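Local structure of putative hydrolase YdeN (Bacillus subtilis, 1UXO) at residues 9-14 and 38-43; 47-52 and 112-117; 130-135 and 157-162. The protein probably acts as a hydrolase of the alpha/beta-hydrolase fold, with a predicted serine-type charge relay. The protein carries 2 engineered substitutions. One frame throughout, in Å; residues are numbered along the deposited sequence.

Contact 1: residues 9-14 and 38-43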
loop_
_atom_site.group_PDB
_atom_site.type_symbol
_atom_site.label_atom_id
_atom_site.label_comp_id
_atom_site.label_asym_id
_atom_site.label_seq_id
_atom_site.Cartn_x
_atom_site.Cartn_y
_atom_site.Cartn_z
ATOM N N ILE A 9 2.702 7.435 1.634
ATOM C CA ILE A 9 1.341 6.901 1.623
ATOM C C ILE A 9 0.795 7.022 0.207
ATOM O O ILE A 9 0.809 8.127 -0.381
ATOM C CB ILE A 9 0.474 7.645 2.629
ATOM C CG1 ILE A 9 1.016 7.508 4.031
ATOM C CG2 ILE A 9 -1.046 7.178 2.576
ATOM C CD1 ILE A 9 0.489 8.629 4.963
ATOM N N ILE A 10 0.318 5.904 -0.340
ATOM C CA ILE A 10 -0.104 5.841 -1.755
ATOM C C ILE A 10 -1.545 5.328 -1.873
ATOM O O ILE A 10 -1.891 4.221 -1.427
ATOM C CB ILE A 10 0.856 4.926 -2.590
ATOM C CG1 ILE A 10 2.305 5.322 -2.425
ATOM C CG2 ILE A 10 0.425 4.940 -4.085
ATOM C CD1 ILE A 10 3.070 4.659 -1.339
ATOM N N HIS A 11 -2.373 6.124 -2.535
ATOM C CA HIS A 11 -3.803 5.881 -2.665
ATOM C C HIS A 11 -4.139 4.969 -3.839
ATOM O O HIS A 11 -3.275 4.514 -4.550
ATOM C CB HIS A 11 -4.543 7.226 -2.835
ATOM C CG HIS A 11 -4.225 7.913 -4.130
ATOM N ND1 HIS A 11 -4.675 7.454 -5.349
ATOM C CD2 HIS A 11 -3.474 9.017 -4.391
ATOM C CE1 HIS A 11 -4.214 8.250 -6.314
ATOM N NE2 HIS A 11 -3.501 9.220 -5.755
ATOM N N GLY A 12 -5.426 4.701 -4.018
ATOM C CA GLY A 12 -5.925 3.808 -5.061
ATOM C C GLY A 12 -6.685 4.551 -6.147
ATOM O O GLY A 12 -6.538 5.773 -6.350
ATOM N N TYR A 13 -7.499 3.781 -6.857
ATOM C CA TYR A 13 -8.422 4.271 -7.902
ATOM C C TYR A 13 -9.419 5.318 -7.370
ATOM O O TYR A 13 -10.021 5.171 -6.282
ATOM C CB TYR A 13 -9.145 3.058 -8.463
ATOM C CG TYR A 13 -10.257 3.353 -9.423
ATOM C CD1 TYR A 13 -10.041 4.104 -10.560
ATOM C CD2 TYR A 13 -11.538 2.835 -9.203
ATOM C CE1 TYR A 13 -11.108 4.382 -11.464
ATOM C CE2 TYR A 13 -12.599 3.110 -10.107
ATOM C CZ TYR A 13 -12.349 3.866 -11.231
ATOM O OH TYR A 13 -13.387 4.176 -12.107
ATOM N N ARG A 14 -9.554 6.398 -8.121
ATOM C CA ARG A 14 -10.514 7.429 -7.856
ATOM C C ARG A 14 -10.306 8.017 -6.509
ATOM O O ARG A 14 -11.277 8.147 -5.742
ATOM C CB ARG A 14 -11.940 6.858 -7.825
ATOM C CG ARG A 14 -12.631 6.769 -9.130
ATOM C CD ARG A 14 -14.123 7.037 -8.992
ATOM N NE ARG A 14 -14.668 6.401 -7.790
ATOM C CZ ARG A 14 -15.960 6.140 -7.602
ATOM N NH1 ARG A 14 -16.882 6.439 -8.543
ATOM N NH2 ARG A 14 -16.327 5.557 -6.475
ATOM N N ILE A 38 1.975 11.962 1.704
ATOM C CA ILE A 38 0.987 11.325 0.898
ATOM C C ILE A 38 1.252 11.645 -0.575
ATOM O O ILE A 38 1.249 12.815 -0.964
ATOM C CB ILE A 38 -0.436 11.771 1.285
ATOM C CG1 ILE A 38 -0.694 11.699 2.822
ATOM C CG2 ILE A 38 -1.418 10.915 0.492
ATOM C CD1 ILE A 38 -1.779 12.580 3.305
ATOM N N LEU A 39 1.426 10.617 -1.384
ATOM C CA LEU A 39 1.776 10.804 -2.781
ATOM C C LEU A 39 0.536 10.726 -3.633
ATOM O O LEU A 39 -0.186 9.699 -3.584
ATOM C CB LEU A 39 2.721 9.701 -3.228
ATOM C CG LEU A 39 4.045 9.667 -2.509
ATOM C CD1 LEU A 39 4.960 8.640 -3.174
ATOM C CD2 LEU A 39 4.704 11.015 -2.479
ATOM N N ASN A 40 0.371 11.662 -4.538
ATOM C CA ASN A 40 -0.690 11.592 -5.510
ATOM C C ASN A 40 -0.197 10.920 -6.771
ATOM O O ASN A 40 0.943 11.153 -7.215
ATOM C CB ASN A 40 -1.204 12.978 -5.842
ATOM C CG ASN A 40 -2.003 13.574 -4.733
ATOM O OD1 ASN A 40 -3.068 13.036 -4.401
ATOM N ND2 ASN A 40 -1.518 14.676 -4.137
HETATM N N MSE A 41 -1.057 10.090 -7.355
HETATM C CA MSE A 41 -0.774 9.451 -8.633
HETATM C C MSE A 41 -1.493 10.172 -9.783
HETATM O O MSE A 41 -2.561 10.759 -9.583
HETATM C CB MSE A 41 -1.196 7.989 -8.585
HETATM C CG MSE A 41 -0.478 7.198 -7.518
HETATM SE SE MSE A 41 1.419 6.797 -7.953
HETATM C CE MSE A 41 2.308 7.982 -6.545
ATOM N N PRO A 42 -0.945 10.113 -10.992
ATOM C CA PRO A 42 -1.609 10.762 -12.137
ATOM C C PRO A 42 -2.894 10.071 -12.572
ATOM O O PRO A 42 -3.016 8.874 -12.554
ATOM C CB PRO A 42 -0.551 10.731 -13.239
ATOM C CG PRO A 42 0.415 9.740 -12.838
ATOM C CD PRO A 42 0.330 9.499 -11.358
ATOM N N ASN A 43 -3.830 10.895 -13.021
ATOM C CA ASN A 43 -5.060 10.455 -13.633
ATOM C C ASN A 43 -5.768 9.378 -12.817
ATOM O O ASN A 43 -5.946 8.283 -13.290
ATOM C CB ASN A 43 -4.718 9.978 -15.023
ATOM C CG ASN A 43 -4.452 11.164 -16.004
ATOM O OD1 ASN A 43 -5.079 12.212 -15.909
ATOM N ND2 ASN A 43 -3.395 11.038 -16.813
#
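Ile9 and Ile38 meet on one face of the sheet, where CD1 of Ile9 rests 3.9 Å from CG1 of Ile38 and the two side chains lie aslant. The other face is looser: CG1 of Ile10 stands 4.3 Å from CD1 of Leu39, and the CG2 branch of Ile10 is 4.2 Å from CG of Met41, a selenomethionine. Between the two layers Leu39 N donates to Ile9 O at 2.8 Å, and the CA-H of Ile38 leans on the same oxygen. This parallel pairing closes the beta-alpha-beta unit of strand 6-10, helix 22-31 and strand 35-39 at one margin of the alpha/beta-hydrolase sheet; Phe22 of the connecting helix covers Ile9 and Ile38. Past the strands, the His11 ring bridges 9-14 and 38-43. Its CG sits between the backbone N and the carbonyl carbon (chi1 67°), which swings the imidazole toward 38-43. NE2 accepts from Met41 N at 3.0 Å, a nearly straight bond (168°) although the donor stands 33° out of the ring plane. ND1 donates to a lone pair of Gly12 O at 2.7 Å, in the carbonyl plane. With a partner on each nitrogen, the ring is fixed in rotation and NE2 is the acceptor. Its CE1 lies against Met41 CB at 3.8 Å, and Trp52 meets the ring steeply. A His-Gly pair after this strand is consistent with the oxyanion-hole loop of many relatives. Farther out, Asn40 directs OD1 past the CD2 side of His11 to its own partner, the backbone N of Ser17.

Contact 2: residues 47-52 and 112-117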
loop_
_atom_site.group_PDB
_atom_site.type_symbol
_atom_site.label_atom_id
_atom_site.label_comp_id
_atom_site.label_asym_id
_atom_site.label_seq_id
_atom_site.Cartn_x
_atom_site.Cartn_y
_atom_site.Cartn_z
ATOM N N PRO A 47 -6.417 5.379 -14.405
ATOM C CA PRO A 47 -5.015 5.143 -14.086
ATOM C C PRO A 47 -4.320 4.160 -15.026
ATOM O O PRO A 47 -4.946 3.228 -15.491
ATOM C CB PRO A 47 -5.082 4.537 -12.675
ATOM C CG PRO A 47 -6.389 4.026 -12.535
ATOM C CD PRO A 47 -7.329 4.737 -13.448
ATOM N N ARG A 48 -3.035 4.397 -15.248
ATOM C CA ARG A 48 -2.180 3.622 -16.153
ATOM C C ARG A 48 -0.956 3.272 -15.334
ATOM O O ARG A 48 -0.366 4.135 -14.733
ATOM C CB ARG A 48 -1.748 4.461 -17.376
ATOM C CG ARG A 48 -2.929 4.942 -18.240
ATOM C CD ARG A 48 -3.934 3.831 -18.598
ATOM N NE ARG A 48 -3.306 2.690 -19.270
ATOM C CZ ARG A 48 -2.841 2.712 -20.531
ATOM N NH1 ARG A 48 -2.925 3.816 -21.265
ATOM N NH2 ARG A 48 -2.286 1.621 -21.057
ATOM N N LEU A 49 -0.640 1.986 -15.297
ATOM C CA LEU A 49 0.486 1.476 -14.514
ATOM C C LEU A 49 1.784 2.175 -14.822
ATOM O O LEU A 49 2.531 2.532 -13.890
ATOM C CB LEU A 49 0.657 -0.042 -14.727
ATOM C CG LEU A 49 1.850 -0.764 -14.064
ATOM C CD1 LEU A 49 1.754 -0.632 -12.549
ATOM C CD2 LEU A 49 1.915 -2.232 -14.451
ATOM N N GLU A 50 2.104 2.321 -16.108
ATOM C CA GLU A 50 3.389 2.960 -16.440
ATOM C C GLU A 50 3.525 4.376 -15.882
ATOM O O GLU A 50 4.561 4.730 -15.432
ATOM C CB GLU A 50 3.713 2.910 -17.953
ATOM C CG GLU A 50 3.910 1.484 -18.414
ATOM C CD GLU A 50 4.973 0.686 -17.633
ATOM O OE1 GLU A 50 6.085 1.252 -17.358
ATOM O OE2 GLU A 50 4.674 -0.506 -17.299
ATOM N N ASP A 51 2.440 5.138 -15.869
ATOM C CA ASP A 51 2.473 6.504 -15.338
ATOM C C ASP A 51 2.560 6.490 -13.807
ATOM O O ASP A 51 3.256 7.279 -13.248
ATOM C CB ASP A 51 1.271 7.294 -15.794
ATOM C CG ASP A 51 1.220 7.463 -17.318
ATOM O OD1 ASP A 51 2.311 7.591 -17.914
ATOM O OD2 ASP A 51 0.134 7.461 -18.001
ATOM N N TRP A 52 1.892 5.543 -13.144
ATOM C CA TRP A 52 1.998 5.433 -11.684
ATOM C C TRP A 52 3.477 5.055 -11.321
ATOM O O TRP A 52 4.079 5.652 -10.371
ATOM C CB TRP A 52 0.978 4.433 -11.123
ATOM C CG TRP A 52 -0.388 4.997 -11.006
ATOM C CD1 TRP A 52 -1.002 5.872 -11.862
ATOM C CD2 TRP A 52 -1.326 4.757 -9.940
ATOM N NE1 TRP A 52 -2.253 6.181 -11.398
ATOM C CE2 TRP A 52 -2.482 5.509 -10.224
ATOM C CE3 TRP A 52 -1.308 3.968 -8.769
ATOM C CZ2 TRP A 52 -3.603 5.542 -9.378
ATOM C CZ3 TRP A 52 -2.402 4.014 -7.930
ATOM C CH2 TRP A 52 -3.546 4.797 -8.240
ATOM N N ASP A 112 -7.111 -3.982 -14.913
ATOM C CA ASP A 112 -6.366 -5.212 -15.074
ATOM C C ASP A 112 -4.911 -5.063 -15.397
ATOM O O ASP A 112 -4.128 -5.945 -15.048
ATOM C CB ASP A 112 -7.003 -6.140 -16.134
ATOM C CG ASP A 112 -8.179 -6.927 -15.613
ATOM O OD1 ASP A 112 -8.504 -6.917 -14.403
ATOM O OD2 ASP A 112 -8.878 -7.655 -16.400
ATOM N N GLU A 113 -4.507 -3.946 -16.004
ATOM C CA GLU A 113 -3.134 -3.827 -16.396
ATOM C C GLU A 113 -2.206 -3.749 -15.187
ATOM O O GLU A 113 -1.046 -4.085 -15.298
ATOM C CB GLU A 113 -2.904 -2.654 -17.350
ATOM C CG GLU A 113 -2.880 -1.313 -16.732
ATOM C CD GLU A 113 -2.608 -0.256 -17.781
ATOM O OE1 GLU A 113 -3.023 -0.427 -18.977
ATOM O OE2 GLU A 113 -2.007 0.732 -17.437
ATOM N N PHE A 114 -2.738 -3.338 -14.033
ATOM C CA PHE A 114 -1.918 -3.197 -12.812
ATOM C C PHE A 114 -1.503 -4.552 -12.214
ATOM O O PHE A 114 -0.529 -4.614 -11.493
ATOM C CB PHE A 114 -2.669 -2.371 -11.783
ATOM C CG PHE A 114 -2.534 -0.884 -11.991
ATOM C CD1 PHE A 114 -1.697 -0.138 -11.200
ATOM C CD2 PHE A 114 -3.216 -0.250 -13.009
ATOM C CE1 PHE A 114 -1.597 1.195 -11.378
ATOM C CE2 PHE A 114 -3.114 1.062 -13.210
ATOM C CZ PHE A 114 -2.305 1.807 -12.400
ATOM N N THR A 115 -2.270 -5.605 -12.510
ATOM C CA THR A 115 -2.045 -6.944 -11.972
ATOM C C THR A 115 -1.855 -8.038 -12.999
ATOM O O THR A 115 -1.698 -9.204 -12.641
ATOM C CB THR A 115 -3.221 -7.366 -11.059
ATOM O OG1 THR A 115 -4.461 -7.292 -11.795
ATOM C CG2 THR A 115 -3.378 -6.421 -9.894
ATOM N N GLN A 116 -1.831 -7.717 -14.268
ATOM C CA GLN A 116 -1.675 -8.789 -15.223
ATOM C C GLN A 116 -0.206 -9.222 -15.178
ATOM O O GLN A 116 0.693 -8.388 -15.034
ATOM C CB GLN A 116 -2.162 -8.408 -16.608
ATOM C CG GLN A 116 -1.176 -7.856 -17.464
ATOM C CD GLN A 116 -1.751 -7.435 -18.817
ATOM O OE1 GLN A 116 -1.383 -6.390 -19.318
ATOM N NE2 GLN A 116 -2.677 -8.209 -19.360
ATOM N N GLY A 117 -0.049 -10.524 -15.148
ATOM C CA GLY A 117 1.231 -11.177 -15.096
ATOM C C GLY A 117 1.577 -11.549 -13.659
ATOM O O GLY A 117 1.165 -10.884 -12.726
HETATM O O HOH W 1 0.494 1.420 -18.390
#
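Glu113 reaches across from a loop to the start of helix 49-57, where Arg48 holds the N-cap position, while Phe114 beside it packs under the same first turn. The loop follows strand 92-98, the place in the alpha/beta-hydrolase fold where many relatives carry a lid. CG of Glu113 lies between its backbone N and carbonyl carbon, and the rest of the chain extends straight to the helix end. There OE2 takes Leu49 N on its anti lone pair at 2.8 Å and Arg48 NE on the syn side at 3.0 Å, the latter well out of the carboxylate plane. OE1 receives Arg48 NH2 on its syn lone pair, also at 3.0 Å. The guanidinium thus grips side-on, one nitrogen to each oxygen, though the two planes are turned 56° apart. A water donates to Glu113 OE2 at 2.8 Å and accepts from Glu50 N, extending the hold to a second helix N-H. Both the arginine and the helix start would favour the charged carboxylate. With an alanine here in place of Glu113, Arg48 would probably be left without its countercharge and Leu49 N without this acceptor. The aromatic contacts lie deeper. Phe114 turns its edge to the five-membered ring of Trp52, a T-shaped pair with centroids 5.2 Å apart and planes at 81°. Apolar packing adds to this: Leu49 CB stands 4.0 Å from the Phe114 centroid, only 2° off the ring normal, a CH-pi contact over the face. CD1 of Leu49 touches CD1 of Phe114 at 3.7 Å, and at the ring's far end Pro47 CB lies 3.9 Å from Phe114 CZ.

Contact 3: residues 130-135 and 157-162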
loop_
_atom_site.group_PDB
_atom_site.type_symbol
_atom_site.label_atom_id
_atom_site.label_comp_id
_atom_site.label_asym_id
_atom_site.label_seq_id
_atom_site.Cartn_x
_atom_site.Cartn_y
_atom_site.Cartn_z
ATOM N N HIS A 130 9.849 -5.567 6.811
ATOM C CA HIS A 130 8.610 -5.844 7.483
ATOM C C HIS A 130 7.461 -5.740 6.494
ATOM O O HIS A 130 7.401 -4.792 5.741
ATOM C CB HIS A 130 8.418 -4.828 8.614
ATOM C CG HIS A 130 9.501 -4.888 9.665
ATOM N ND1 HIS A 130 9.574 -5.892 10.596
ATOM C CD2 HIS A 130 10.534 -4.048 9.924
ATOM C CE1 HIS A 130 10.641 -5.693 11.372
ATOM N NE2 HIS A 130 11.231 -4.567 10.999
ATOM N N ARG A 131 6.582 -6.726 6.469
ATOM C CA ARG A 131 5.470 -6.749 5.488
ATOM C C ARG A 131 4.147 -7.140 6.149
ATOM O O ARG A 131 4.106 -8.108 6.901
ATOM C CB ARG A 131 5.791 -7.702 4.348
ATOM C CG ARG A 131 7.181 -7.551 3.720
ATOM C CD ARG A 131 7.584 -8.675 2.712
ATOM N NE ARG A 131 7.665 -9.950 3.431
ATOM C CZ ARG A 131 8.677 -10.336 4.217
ATOM N NH1 ARG A 131 9.746 -9.546 4.398
ATOM N NH2 ARG A 131 8.614 -11.520 4.831
ATOM N N ALA A 132 3.094 -6.400 5.815
ATOM C CA ALA A 132 1.752 -6.662 6.306
ATOM C C ALA A 132 0.711 -6.296 5.279
ATOM O O ALA A 132 0.934 -5.405 4.425
ATOM C CB ALA A 132 1.481 -5.891 7.597
ATOM N N VAL A 133 -0.369 -7.057 5.334
ATOM C CA VAL A 133 -1.618 -6.822 4.588
ATOM C C VAL A 133 -2.777 -6.641 5.593
ATOM O O VAL A 133 -2.968 -7.443 6.541
ATOM C CB VAL A 133 -1.932 -7.975 3.666
ATOM C CG1 VAL A 133 -3.274 -7.768 2.958
ATOM C CG2 VAL A 133 -0.824 -8.176 2.673
ATOM N N ILE A 134 -3.522 -5.553 5.440
ATOM C CA ILE A 134 -4.697 -5.293 6.279
ATOM C C ILE A 134 -5.891 -5.369 5.364
ATOM O O ILE A 134 -5.917 -4.702 4.320
ATOM C CB ILE A 134 -4.601 -3.898 6.876
ATOM C CG1 ILE A 134 -3.301 -3.814 7.703
ATOM C CG2 ILE A 134 -5.863 -3.577 7.654
ATOM C CD1 ILE A 134 -3.012 -2.502 8.372
ATOM N N ALA A 135 -6.862 -6.178 5.713
ATOM C CA ALA A 135 -7.973 -6.440 4.797
ATOM C C ALA A 135 -9.255 -6.621 5.511
ATOM O O ALA A 135 -9.302 -7.174 6.619
ATOM C CB ALA A 135 -7.674 -7.684 3.921
ATOM N N ALA A 157 2.306 -10.568 7.317
ATOM C CA ALA A 157 1.332 -10.663 8.406
ATOM C C ALA A 157 0.007 -10.131 7.902
ATOM O O ALA A 157 -0.040 -9.039 7.318
ATOM C CB ALA A 157 1.776 -9.814 9.578
ATOM N N LEU A 158 -1.051 -10.905 8.094
ATOM C CA LEU A 158 -2.406 -10.505 7.647
ATOM C C LEU A 158 -3.201 -10.087 8.868
ATOM O O LEU A 158 -3.300 -10.833 9.862
ATOM C CB LEU A 158 -3.091 -11.653 6.969
ATOM C CG LEU A 158 -4.537 -11.405 6.501
ATOM C CD1 LEU A 158 -4.568 -10.471 5.301
ATOM C CD2 LEU A 158 -5.187 -12.699 6.153
ATOM N N TYR A 159 -3.779 -8.915 8.786
ATOM C CA TYR A 159 -4.731 -8.389 9.784
ATOM C C TYR A 159 -6.117 -8.212 9.170
ATOM O O TYR A 159 -6.307 -7.431 8.229
ATOM C CB TYR A 159 -4.197 -7.051 10.273
ATOM C CG TYR A 159 -2.888 -7.144 10.967
ATOM C CD1 TYR A 159 -2.819 -7.420 12.331
ATOM C CD2 TYR A 159 -1.717 -6.979 10.282
ATOM C CE1 TYR A 159 -1.604 -7.518 12.979
ATOM C CE2 TYR A 159 -0.462 -7.086 10.940
ATOM C CZ TYR A 159 -0.438 -7.358 12.288
ATOM O OH TYR A 159 0.764 -7.430 12.931
ATOM N N GLU A 160 -7.061 -9.028 9.628
ATOM C CA GLU A 160 -8.412 -9.065 9.171
ATOM C C GLU A 160 -9.226 -8.104 10.008
ATOM O O GLU A 160 -9.122 -8.114 11.252
ATOM C CB GLU A 160 -8.991 -10.468 9.341
ATOM C CG GLU A 160 -10.476 -10.567 8.983
ATOM C CD GLU A 160 -11.012 -11.977 9.124
ATOM O OE1 GLU A 160 -10.227 -12.930 9.180
ATOM O OE2 GLU A 160 -12.261 -12.098 9.139
ATOM N N VAL A 161 -10.050 -7.295 9.354
ATOM C CA VAL A 161 -10.998 -6.442 10.054
ATOM C C VAL A 161 -12.348 -6.978 9.601
ATOM O O VAL A 161 -12.659 -6.983 8.397
ATOM C CB VAL A 161 -10.852 -4.976 9.671
ATOM C CG1 VAL A 161 -11.929 -4.139 10.382
ATOM C CG2 VAL A 161 -9.421 -4.471 9.974
ATOM N N GLN A 162 -13.154 -7.470 10.547
ATOM C CA GLN A 162 -14.370 -8.183 10.171
ATOM C C GLN A 162 -15.350 -7.314 9.397
ATOM O O GLN A 162 -15.962 -7.762 8.408
ATOM C CB GLN A 162 -15.026 -8.799 11.425
ATOM C CG GLN A 162 -16.106 -9.779 11.088
ATOM C CD GLN A 162 -16.602 -10.491 12.323
ATOM O OE1 GLN A 162 -16.590 -9.901 13.419
ATOM N NE2 GLN A 162 -16.992 -11.759 12.161
#
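Tyr159 lies along strand 131-135 and touches three of its residues in turn. Its CB is 3.9 Å from Val133 O and 4.2 Å from CG1 of Ile134. CG stands anti to the carbonyl carbon (chi1 -63°), which turns the ring back toward the start of the neighbouring strand. CD2 passes Val133 O at 4.0 Å, and CE2 ends beside the methyl of Ala132, CB to CE2 4.0 Å; both are met at the ring edge, near its plane. The side chain also touches Ile178 and Val182 of helix 177-188. The backbone of the same residue serves the strand pairing: Tyr159 N donates to Val133 O at 2.8 Å and Tyr159 O accepts from Ala135 N at 2.9 Å. Bonds from Ala157 N to Arg131 O, Val133 N to Ala157 O and Val161 N to Ala135 O complete five in the staggered pattern of parallel strands, whose axes diverge by 18°. CA-H groups of Ala132, Leu158, Ile134 and Glu160 approach four of these carbonyl oxygens. On the opposite face from Tyr159, the CD1 branch of Leu158 leans over the pairing, 3.8 Å from CG1 of Val133 and 3.6 Å from Val133 O. It also grazes the CB of Ala135. The pair belongs to the beta-alpha-beta unit of strand 128-136, helix 144-153 and strand 157-161, with 157-161 as the outermost strand on the side of the sheet away from 35-39. Helix 177-188 covers the face of Ala132, Ile134 and Tyr159; helix 144-153 covers that of Val133 and Ala135. Strand 92-98 bonds the other edge of strand 128-136 through Ala132 and Ile134.

Contacts 1 and 3 pair the outermost strands of one parallel sheet with their inner neighbours, on opposite sides of the chain's centre; their centres lie about 20 Å apart and their nearest atoms about 11 Å. Contact 2 touches contact 1 through Trp52, whose NE1 lies 3.0 Å from Pro42 O, a probable hydrogen bond, and whose CZ3 packs 3.5 Å from His11 O. The centre of contact 2 is about 23 Å from that of contact 3. All three lie near the predicted charge relay without being part of it: the side chains of His11 and Trp52 each come about 8 Å from that of Ser73, and the Ala135 side chain about 6 Å from that of Asp139.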